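Local coordinates for protein glycosyl hydrolase family 26 (Bacteroides ovatus, PDB 4ZXO) that is a beta-mannanase that probably hydrolyses the mannan backbone of galactomannan, on a TIM-barrel fold of glycoside hydrolase family 26, at residues Q238-L252 with W281-L295. Numbering follows the deposited sequence. Where two conformers were deposited one is given.
Sequences QFERSQYIKQLNKML and WWTGTLLPVIEKYPL
Tyr293 OH donates a hydrogen bond of 2.7 Å to Asn249 OD1; the hydroxyl lies in the carbonyl plane, on a lone pair, and OD1 lies at the edge of the phenol ring. The amide is fixed from its other end too, because ND2 donates to Ile245 O one turn back; Lys292 NZ adds only a weak bond to OD1. Leu252 covers one face of the same ring: its CB sits 3.5 Å from the ring centroid and 7° off the normal, a CH-pi contact. A leucine in place of Tyr293 would probably cost Asn249 OD1 its phenol donor, leave Thr253 OG1 without that partner and deprive Leu252 CB of its aromatic face. Val289 is a knob among Ile245, Leu248, Asn249 and Leu252; with CG1 anti to its backbone N (chi1 178°), that methyl lies 3.6 Å from Leu248 CD2. At the N-terminal ends, the extended Arg241 chain lets NE and NH2 donate hydrogen bonds, near the guanidinium plane, to Thr285 OG1 (2.8 Å from NE) and Gly284 O (3.0 Å from NH2). Trp281 NE1 donates to Gln238 OE1 at 2.7 Å, nearly straight at 165°, from above the amide plane. Tyr244 OH contacts Leu286 CD1 and hydrogen-bonds Thr271. The helix axes run roughly parallel, 10.2 Å apart at closest approach, as neighbouring outer helices of the barrel; Leu248 and Ile290 both rest on Leu268 of strand 266-271, which links them in sequence, and helix 321-328 packs against Leu286.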
ATOM      1  N   GLN A 238     -11.200  11.053   2.393  1.00 10.85           N
ATOM      2  CA  GLN A 238     -12.065  12.165   2.706  1.00 11.15           C
ATOM      3  C   GLN A 238     -13.505  11.951   2.197  1.00 11.98           C
ATOM      4  O   GLN A 238     -13.757  11.748   0.998  1.00 12.57           O
ATOM      5  CB  GLN A 238     -11.541  13.471   2.124  1.00 10.42           C
ATOM      6  CG  GLN A 238     -12.550  14.615   2.412  1.00 10.50           C
ATOM      7  CD  GLN A 238     -11.995  15.987   2.056  1.00 11.10           C
ATOM      8  OE1 GLN A 238     -10.813  16.283   2.313  1.00 12.41           O
ATOM      9  NE2 GLN A 238     -12.848  16.846   1.482  1.00 13.81           N
ATOM     10  N   PHE A 239     -14.454  12.034   3.123  1.00 12.81           N
ATOM     11  CA  PHE A 239     -15.857  12.012   2.759  1.00 16.34           C
ATOM     12  C   PHE A 239     -16.472  13.357   3.022  1.00 16.99           C
ATOM     13  O   PHE A 239     -17.291  13.836   2.225  1.00 18.14           O
ATOM     14  CB  PHE A 239     -16.614  10.888   3.515  1.00 18.03           C
ATOM     15  CG  PHE A 239     -16.137   9.560   3.124  1.00 20.33           C
ATOM     16  CD1 PHE A 239     -16.455   9.072   1.865  1.00 22.27           C
ATOM     17  CD2 PHE A 239     -15.290   8.836   3.934  1.00 22.29           C
ATOM     18  CE1 PHE A 239     -15.956   7.820   1.430  1.00 22.81           C
ATOM     19  CE2 PHE A 239     -14.817   7.574   3.522  1.00 22.94           C
ATOM     20  CZ  PHE A 239     -15.122   7.087   2.266  1.00 22.88           C
ATOM     21  N   GLU A 240     -16.068  13.976   4.115  1.00 17.11           N
ATOM     22  CA  GLU A 240     -16.417  15.371   4.409  1.00 16.82           C
ATOM     23  C   GLU A 240     -15.163  16.045   4.976  1.00 16.10           C
ATOM     24  O   GLU A 240     -14.425  15.427   5.730  1.00 15.24           O
ATOM     25  CB  GLU A 240     -17.591  15.426   5.383  1.00 18.82           C
ATOM     26  CG  GLU A 240     -18.093  16.831   5.647  1.00 21.02           C
ATOM     27  CD  GLU A 240     -17.415  17.491   6.817  1.00 23.77           C
ATOM     28  OE1 GLU A 240     -16.944  16.773   7.736  1.00 24.26           O
ATOM     29  OE2 GLU A 240     -17.331  18.739   6.789  1.00 27.28           O
ATOM     30  N   ARG A 241     -14.898  17.287   4.594  1.00 14.70           N
ATOM     31  CA  ARG A 241     -13.576  17.826   4.865  1.00 15.51           C
ATOM     32  C   ARG A 241     -13.251  17.957   6.349  1.00 15.52           C
ATOM     33  O   ARG A 241     -12.156  17.575   6.757  1.00 14.82           O
ATOM     34  CB  ARG A 241     -13.433  19.183   4.211  1.00 16.51           C
ATOM     35  CG  ARG A 241     -12.079  19.816   4.399  1.00 17.32           C
ATOM     36  CD  ARG A 241     -11.975  21.117   3.600  1.00 19.17           C
ATOM     37  NE  ARG A 241     -10.623  21.634   3.714  1.00 21.22           N
ATOM     38  CZ  ARG A 241     -10.213  22.434   4.690  1.00 22.57           C
ATOM     39  NH1 ARG A 241     -11.068  22.797   5.653  1.00 23.12           N
ATOM     40  NH2 ARG A 241      -8.963  22.892   4.690  1.00 23.70           N
ATOM     41  N   SER A 242     -14.156  18.531   7.152  0.80 16.60           N
ATOM     42  CA  SER A 242     -13.834  18.723   8.568  0.80 17.75           C
ATOM     43  C   SER A 242     -13.569  17.379   9.275  0.80 16.79           C
ATOM     44  O   SER A 242     -12.627  17.229  10.077  0.80 16.41           O
ATOM     45  CB  SER A 242     -14.972  19.494   9.269  0.80 20.61           C
ATOM     46  OG  SER A 242     -16.160  18.697   9.358  0.80 23.58           O
ATOM     47  N   GLN A 243     -14.393  16.388   8.958  1.00 15.38           N
ATOM     48  CA  GLN A 243     -14.268  15.091   9.588  1.00 17.27           C
ATOM     49  C   GLN A 243     -12.942  14.458   9.157  1.00 14.99           C
ATOM     50  O   GLN A 243     -12.230  13.829   9.953  1.00 14.44           O
ATOM     51  CB  GLN A 243     -15.441  14.183   9.201  1.00 23.03           C
ATOM     52  CG  GLN A 243     -15.617  13.014  10.154  1.00 28.84           C
ATOM     53  CD  GLN A 243     -15.982  13.454  11.582  1.00 33.55           C
ATOM     54  OE1 GLN A 243     -16.558  14.529  11.794  1.00 35.38           O
ATOM     55  NE2 GLN A 243     -15.617  12.632  12.563  1.00 35.44           N
ATOM     56  N   TYR A 244     -12.621  14.583   7.874  1.00 12.43           N
ATOM     57  CA  TYR A 244     -11.351  14.048   7.367  1.00 11.57           C
ATOM     58  C   TYR A 244     -10.156  14.654   8.096  1.00 11.63           C
ATOM     59  O   TYR A 244      -9.220  13.946   8.461  1.00 11.80           O
ATOM     60  CB  TYR A 244     -11.245  14.317   5.877  1.00 10.48           C
ATOM     61  CG  TYR A 244      -9.944  13.912   5.211  1.00  9.45           C
ATOM     62  CD1 TYR A 244      -9.576  12.570   5.035  1.00  9.27           C
ATOM     63  CD2 TYR A 244      -9.087  14.879   4.710  1.00  9.34           C
ATOM     64  CE1 TYR A 244      -8.396  12.233   4.384  1.00  9.59           C
ATOM     65  CE2 TYR A 244      -7.885  14.555   4.056  1.00  9.64           C
ATOM     66  CZ  TYR A 244      -7.574  13.227   3.873  1.00  8.95           C
ATOM     67  OH  TYR A 244      -6.416  12.882   3.209  1.00 10.01           O
ATOM     68  N   ILE A 245     -10.165  15.977   8.276  1.00 11.77           N
ATOM     69  CA  ILE A 245      -9.050  16.627   8.954  1.00 13.00           C
ATOM     70  C   ILE A 245      -8.942  16.089  10.381  1.00 13.12           C
ATOM     71  O   ILE A 245      -7.858  15.756  10.813  1.00 13.28           O
ATOM     72  CB  ILE A 245      -9.208  18.174   8.921  1.00 14.09           C
ATOM     73  CG1 ILE A 245      -8.928  18.642   7.491  1.00 14.93           C
ATOM     74  CG2 ILE A 245      -8.184  18.847   9.816  1.00 14.88           C
ATOM     75  CD1 ILE A 245      -9.368  20.051   7.228  1.00 17.18           C
ATOM     76  N   LYS A 246     -10.068  15.960  11.078  1.00 13.38           N
ATOM     77  CA  LYS A 246     -10.066  15.416  12.441  1.00 13.97           C
ATOM     78  C   LYS A 246      -9.556  13.955  12.445  1.00 13.12           C
ATOM     79  O   LYS A 246      -8.691  13.575  13.225  1.00 13.80           O
ATOM     80  CB  LYS A 246     -11.489  15.497  13.063  1.00 16.20           C
ATOM     81  CG  LYS A 246     -11.663  14.780  14.400  1.00 20.45           C
ATOM     82  CD  LYS A 246     -12.971  15.191  15.148  1.00 25.32           C
ATOM     83  CE  LYS A 246     -13.101  14.483  16.557  1.00 28.11           C
ATOM     84  NZ  LYS A 246     -14.024  15.150  17.621  1.00 29.54           N
ATOM     85  N   GLN A 247     -10.143  13.132  11.594  1.00 11.77           N
ATOM     86  CA  GLN A 247      -9.831  11.722  11.630  1.00 10.47           C
ATOM     87  C   GLN A 247      -8.453  11.407  11.093  1.00 11.01           C
ATOM     88  O   GLN A 247      -7.779  10.500  11.639  1.00 10.34           O
ATOM     89  CB  GLN A 247     -10.849  10.953  10.830  1.00 12.87           C
ATOM     90  CG  GLN A 247     -12.230  10.972  11.487  1.00 14.49           C
ATOM     91  CD  GLN A 247     -12.239  10.290  12.856  1.00 17.38           C
ATOM     92  OE1 GLN A 247     -11.493   9.344  13.081  1.00 18.13           O
ATOM     93  NE2 GLN A 247     -13.097  10.777  13.781  1.00 20.23           N
ATOM     94  N   LEU A 248      -8.000  12.168  10.079  1.00 10.41           N
ATOM     95  CA  LEU A 248      -6.628  11.940   9.603  1.00 10.33           C
ATOM     96  C   LEU A 248      -5.618  12.403  10.657  1.00 10.17           C
ATOM     97  O   LEU A 248      -4.636  11.707  10.922  1.00 10.86           O
ATOM     98  CB  LEU A 248      -6.383  12.650   8.263  1.00 10.10           C
ATOM     99  CG  LEU A 248      -5.040  12.308   7.617  1.00 10.44           C
ATOM    100  CD1 LEU A 248      -4.827  10.747   7.413  1.00 10.59           C
ATOM    101  CD2 LEU A 248      -4.855  13.137   6.347  1.00 12.32           C
ATOM    102  N   ASN A 249      -5.808  13.598  11.227  1.00 10.17           N
ATOM    103  CA  ASN A 249      -4.930  13.956  12.325  1.00 10.30           C
ATOM    104  C   ASN A 249      -4.943  12.911  13.438  1.00 10.55           C
ATOM    105  O   ASN A 249      -3.892  12.591  13.990  1.00 10.89           O
ATOM    106  CB  ASN A 249      -5.304  15.315  12.919  1.00 10.77           C
ATOM    107  CG  ASN A 249      -4.668  16.474  12.155  1.00 12.61           C
ATOM    108  OD1 ASN A 249      -3.434  16.626  12.122  1.00 13.89           O
ATOM    109  ND2 ASN A 249      -5.491  17.261  11.512  1.00 14.35           N
ATOM    110  N   LYS A 250      -6.125  12.427  13.816  1.00 10.48           N
ATOM    111  CA  LYS A 250      -6.216  11.419  14.843  1.00 10.73           C
ATOM    112  C   LYS A 250      -5.398  10.171  14.457  1.00 11.30           C
ATOM    113  O   LYS A 250      -4.607   9.666  15.273  1.00 11.98           O
ATOM    114  CB  LYS A 250      -7.669  11.021  15.066  1.00 10.82           C
ATOM    115  CG  LYS A 250      -7.831   9.999  16.145  1.00 11.32           C
ATOM    116  CD  LYS A 250      -9.227   9.335  16.028  1.00 10.43           C
ATOM    117  CE  LYS A 250      -9.191   8.225  14.986  1.00 10.43           C
ATOM    118  NZ  LYS A 250     -10.533   7.596  14.794  1.00 10.17           N
ATOM    119  N   MET A 251      -5.588   9.657  13.233  1.00 10.76           N
ATOM    120  CA  MET A 251      -4.850   8.443  12.887  1.00 10.25           C
ATOM    121  C   MET A 251      -3.359   8.676  12.736  1.00 10.87           C
ATOM    122  O   MET A 251      -2.579   7.806  13.123  1.00 11.70           O
ATOM    123  CB  MET A 251      -5.371   7.844  11.565  1.00  9.81           C
ATOM    124  CG  MET A 251      -6.760   7.247  11.669  1.00 10.66           C
ATOM    125  SD  MET A 251      -7.083   6.177  13.117  1.00 10.76           S
ATOM    126  CE  MET A 251      -5.823   4.914  12.859  1.00  9.46           C
ATOM    127  N   LEU A 252      -2.937   9.809  12.159  1.00 10.19           N
ATOM    128  CA  LEU A 252      -1.500  10.001  12.039  1.00 10.56           C
ATOM    129  C   LEU A 252      -0.843  10.248  13.406  1.00 10.50           C
ATOM    130  O   LEU A 252       0.318   9.872  13.577  1.00 10.84           O
ATOM    131  CB  LEU A 252      -1.205  11.163  11.083  1.00 10.08           C
ATOM    132  CG  LEU A 252      -1.767  10.874   9.677  1.00 10.47           C
ATOM    133  CD1 LEU A 252      -1.311  11.999   8.702  1.00 10.20           C
ATOM    134  CD2 LEU A 252      -1.367   9.468   9.176  1.00 10.89           C
ATOM    135  N   TRP A 281      -7.508  20.996  -3.086  1.00 14.02           N
ATOM    136  CA  TRP A 281      -7.446  19.908  -2.083  1.00 13.37           C
ATOM    137  C   TRP A 281      -6.040  19.612  -1.620  1.00 12.46           C
ATOM    138  O   TRP A 281      -5.807  19.389  -0.429  1.00 12.62           O
ATOM    139  CB  TRP A 281      -8.055  18.604  -2.607  1.00 13.07           C
ATOM    140  CG  TRP A 281      -8.232  17.580  -1.522  1.00 12.60           C
ATOM    141  CD1 TRP A 281      -9.149  17.624  -0.513  1.00 13.12           C
ATOM    142  CD2 TRP A 281      -7.492  16.383  -1.342  1.00 12.14           C
ATOM    143  NE1 TRP A 281      -9.018  16.541   0.295  1.00 13.69           N
ATOM    144  CE2 TRP A 281      -8.004  15.750  -0.187  1.00 12.27           C
ATOM    145  CE3 TRP A 281      -6.417  15.790  -2.025  1.00 12.15           C
ATOM    146  CZ2 TRP A 281      -7.493  14.541   0.304  1.00 12.88           C
ATOM    147  CZ3 TRP A 281      -5.905  14.539  -1.536  1.00 12.03           C
ATOM    148  CH2 TRP A 281      -6.474  13.938  -0.384  1.00 13.25           C
ATOM    149  N   TRP A 282      -5.100  19.615  -2.559  1.00 12.17           N
ATOM    150  CA  TRP A 282      -3.729  19.153  -2.273  1.00 10.98           C
ATOM    151  C   TRP A 282      -2.994  20.073  -1.298  1.00 12.68           C
ATOM    152  O   TRP A 282      -2.436  19.597  -0.297  1.00 12.39           O
ATOM    153  CB  TRP A 282      -2.938  19.037  -3.591  1.00 10.84           C
ATOM    154  CG  TRP A 282      -3.621  18.120  -4.538  1.00 10.99           C
ATOM    155  CD1 TRP A 282      -4.458  18.462  -5.566  1.00 11.96           C
ATOM    156  CD2 TRP A 282      -3.637  16.695  -4.468  1.00 10.51           C
ATOM    157  NE1 TRP A 282      -4.986  17.323  -6.156  1.00 12.02           N
ATOM    158  CE2 TRP A 282      -4.460  16.222  -5.527  1.00 11.16           C
ATOM    159  CE3 TRP A 282      -2.984  15.772  -3.657  1.00 10.06           C
ATOM    160  CZ2 TRP A 282      -4.711  14.870  -5.740  1.00 11.15           C
ATOM    161  CZ3 TRP A 282      -3.204  14.419  -3.885  1.00 10.38           C
ATOM    162  CH2 TRP A 282      -4.074  13.986  -4.925  1.00 10.90           C
ATOM    163  N   THR A 283      -2.981  21.387  -1.581  1.00 13.56           N
ATOM    164  CA  THR A 283      -2.306  22.310  -0.666  1.00 14.31           C
ATOM    165  C   THR A 283      -3.193  22.822   0.417  1.00 14.57           C
ATOM    166  O   THR A 283      -2.715  23.284   1.455  1.00 15.22           O
ATOM    167  CB  THR A 283      -1.714  23.561  -1.377  1.00 15.28           C
ATOM    168  OG1 THR A 283      -2.769  24.346  -1.983  1.00 17.93           O
ATOM    169  CG2 THR A 283      -0.721  23.103  -2.444  1.00 15.69           C
ATOM    170  N   GLY A 284      -4.493  22.753   0.198  1.00 14.71           N
ATOM    171  CA  GLY A 284      -5.387  23.349   1.166  1.00 15.18           C
ATOM    172  C   GLY A 284      -5.937  22.404   2.203  1.00 15.93           C
ATOM    173  O   GLY A 284      -6.389  22.835   3.244  1.00 17.16           O
ATOM    174  N   THR A 285      -5.932  21.118   1.901  1.00 13.95           N
ATOM    175  CA  THR A 285      -6.422  20.104   2.860  1.00 12.45           C
ATOM    176  C   THR A 285      -5.356  19.053   3.175  1.00 11.38           C
ATOM    177  O   THR A 285      -4.997  18.874   4.324  1.00 13.78           O
ATOM    178  CB  THR A 285      -7.681  19.427   2.318  1.00 13.48           C
ATOM    179  OG1 THR A 285      -8.685  20.429   2.155  1.00 14.35           O
ATOM    180  CG2 THR A 285      -8.236  18.411   3.288  1.00 13.31           C
ATOM    181  N   LEU A 286      -4.838  18.361   2.165  1.00 10.93           N
ATOM    182  CA  LEU A 286      -3.937  17.245   2.461  1.00 10.57           C
ATOM    183  C   LEU A 286      -2.588  17.689   3.064  1.00 11.79           C
ATOM    184  O   LEU A 286      -2.145  17.192   4.128  1.00 11.99           O
ATOM    185  CB  LEU A 286      -3.676  16.455   1.184  1.00 10.31           C
ATOM    186  CG  LEU A 286      -2.774  15.239   1.373  1.00  9.97           C
ATOM    187  CD1 LEU A 286      -3.342  14.138   2.250  1.00  9.83           C
ATOM    188  CD2 LEU A 286      -2.353  14.595   0.045  1.00 11.07           C
ATOM    189  N   LEU A 287      -1.901  18.588   2.378  1.00 11.35           N
ATOM    190  CA  LEU A 287      -0.532  18.970   2.811  1.00 12.83           C
ATOM    191  C   LEU A 287      -0.489  19.542   4.217  1.00 12.83           C
ATOM    192  O   LEU A 287       0.362  19.143   5.007  1.00 12.97           O
ATOM    193  CB  LEU A 287       0.065  19.944   1.810  1.00 14.33           C
ATOM    194  CG  LEU A 287       1.555  20.292   2.067  1.00 15.49           C
ATOM    195  CD1 LEU A 287       2.485  19.042   2.103  1.00 15.08           C
ATOM    196  CD2 LEU A 287       2.077  21.282   1.023  1.00 16.52           C
ATOM    197  N   PRO A 288      -1.430  20.427   4.575  1.00 13.92           N
ATOM    198  CA  PRO A 288      -1.301  20.959   5.953  1.00 14.68           C
ATOM    199  C   PRO A 288      -1.474  19.921   7.033  1.00 14.29           C
ATOM    200  O   PRO A 288      -0.929  20.109   8.123  1.00 15.98           O
ATOM    201  CB  PRO A 288      -2.423  21.994   6.065  1.00 15.92           C
ATOM    202  CG  PRO A 288      -2.679  22.437   4.624  1.00 15.40           C
ATOM    203  CD  PRO A 288      -2.439  21.160   3.772  1.00 14.33           C
ATOM    204  N   VAL A 289      -2.152  18.815   6.731  1.00 13.14           N
ATOM    205  CA  VAL A 289      -2.248  17.742   7.702  1.00 12.84           C
ATOM    206  C   VAL A 289      -1.008  16.880   7.678  1.00 12.35           C
ATOM    207  O   VAL A 289      -0.387  16.714   8.721  1.00 13.00           O
ATOM    208  CB  VAL A 289      -3.481  16.845   7.468  1.00 13.12           C
ATOM    209  CG1 VAL A 289      -3.496  15.699   8.492  1.00 12.48           C
ATOM    210  CG2 VAL A 289      -4.744  17.681   7.618  1.00 13.87           C
ATOM    211  N   ILE A 290      -0.621  16.357   6.507  1.00 11.79           N
ATOM    212  CA  ILE A 290       0.414  15.331   6.503  1.00 10.68           C
ATOM    213  C   ILE A 290       1.793  15.902   6.822  1.00 11.72           C
ATOM    214  O   ILE A 290       2.632  15.181   7.350  1.00 12.75           O
ATOM    215  CB  ILE A 290       0.473  14.524   5.178  1.00 10.26           C
ATOM    216  CG1 ILE A 290       0.820  15.401   3.986  1.00 10.18           C
ATOM    217  CG2 ILE A 290      -0.859  13.798   4.931  1.00 11.58           C
ATOM    218  CD1 ILE A 290       1.015  14.606   2.712  1.00 11.15           C
ATOM    219  N   GLU A 291       2.024  17.191   6.564  1.00 12.36           N
ATOM    220  CA  GLU A 291       3.359  17.744   6.792  1.00 13.72           C
ATOM    221  C   GLU A 291       3.721  17.814   8.254  1.00 14.68           C
ATOM    222  O   GLU A 291       4.904  18.022   8.573  1.00 17.40           O
ATOM    223  CB  GLU A 291       3.494  19.126   6.167  1.00 16.08           C
ATOM    224  CG  GLU A 291       2.683  20.196   6.873  1.00 18.13           C
ATOM    225  CD  GLU A 291       2.746  21.542   6.149  1.00 21.56           C
ATOM    226  OE1 GLU A 291       3.592  21.676   5.231  1.00 22.90           O
ATOM    227  OE2 GLU A 291       1.967  22.458   6.493  1.00 23.84           O
ATOM    228  N   LYS A 292       2.744  17.602   9.132  1.00 13.78           N
ATOM    229  CA  LYS A 292       2.988  17.636  10.577  1.00 15.35           C
ATOM    230  C   LYS A 292       3.499  16.296  11.132  1.00 15.36           C
ATOM    231  O   LYS A 292       3.786  16.178  12.316  1.00 18.03           O
ATOM    232  CB  LYS A 292       1.698  18.022  11.321  1.00 15.86           C
ATOM    233  CG  LYS A 292       1.061  19.354  10.897  1.00 17.90           C
ATOM    234  CD  LYS A 292      -0.008  19.766  11.835  1.00 19.61           C
ATOM    235  CE  LYS A 292      -1.194  18.861  11.813  1.00 20.73           C
ATOM    236  NZ  LYS A 292      -2.185  19.334  12.872  1.00 23.16           N
ATOM    237  N   TYR A 293       3.606  15.286  10.274  1.00 14.29           N
ATOM    238  CA  TYR A 293       3.886  13.931  10.749  1.00 12.91           C
ATOM    239  C   TYR A 293       4.995  13.327   9.932  1.00 11.61           C
ATOM    240  O   TYR A 293       5.104  13.605   8.747  1.00 12.82           O
ATOM    241  CB  TYR A 293       2.634  13.040  10.637  1.00 13.16           C
ATOM    242  CG  TYR A 293       1.466  13.590  11.400  1.00 12.21           C
ATOM    243  CD1 TYR A 293       1.339  13.361  12.793  1.00 12.21           C
ATOM    244  CD2 TYR A 293       0.489  14.360  10.765  1.00 12.21           C
ATOM    245  CE1 TYR A 293       0.288  13.865  13.482  1.00 12.57           C
ATOM    246  CE2 TYR A 293      -0.541  14.898  11.489  1.00 12.33           C
ATOM    247  CZ  TYR A 293      -0.670  14.621  12.816  1.00 12.02           C
ATOM    248  OH  TYR A 293      -1.726  15.150  13.552  1.00 13.67           O
ATOM    249  N   PRO A 294       5.793  12.451  10.556  1.00 11.96           N
ATOM    250  CA  PRO A 294       6.979  11.876   9.880  1.00 11.21           C
ATOM    251  C   PRO A 294       6.639  10.730   8.951  1.00 10.64           C
ATOM    252  O   PRO A 294       7.156   9.630   9.086  1.00 12.15           O
ATOM    253  CB  PRO A 294       7.861  11.404  11.042  1.00 12.74           C
ATOM    254  CG  PRO A 294       6.807  11.072  12.175  1.00 13.55           C
ATOM    255  CD  PRO A 294       5.678  12.060  11.983  1.00 12.62           C
ATOM    256  N   LEU A 295       5.758  10.985   8.007  1.00 10.15           N
ATOM    257  CA  LEU A 295       5.329   9.917   7.124  1.00  9.46           C
ATOM    258  C   LEU A 295       6.430   9.530   6.157  1.00  9.93           C
ATOM    259  O   LEU A 295       7.096  10.406   5.555  1.00 10.50           O
ATOM    260  CB  LEU A 295       4.135  10.345   6.274  1.00 10.54           C
ATOM    261  CG  LEU A 295       2.906  10.760   7.068  1.00 11.55           C
ATOM    262  CD1 LEU A 295       1.775  11.018   6.057  1.00 12.30           C
ATOM    263  CD2 LEU A 295       2.469   9.684   8.004  1.00 14.51           C
TER
HETATM  264  O   HOH W   1      -4.644  20.040  10.732  1.00 23.09           O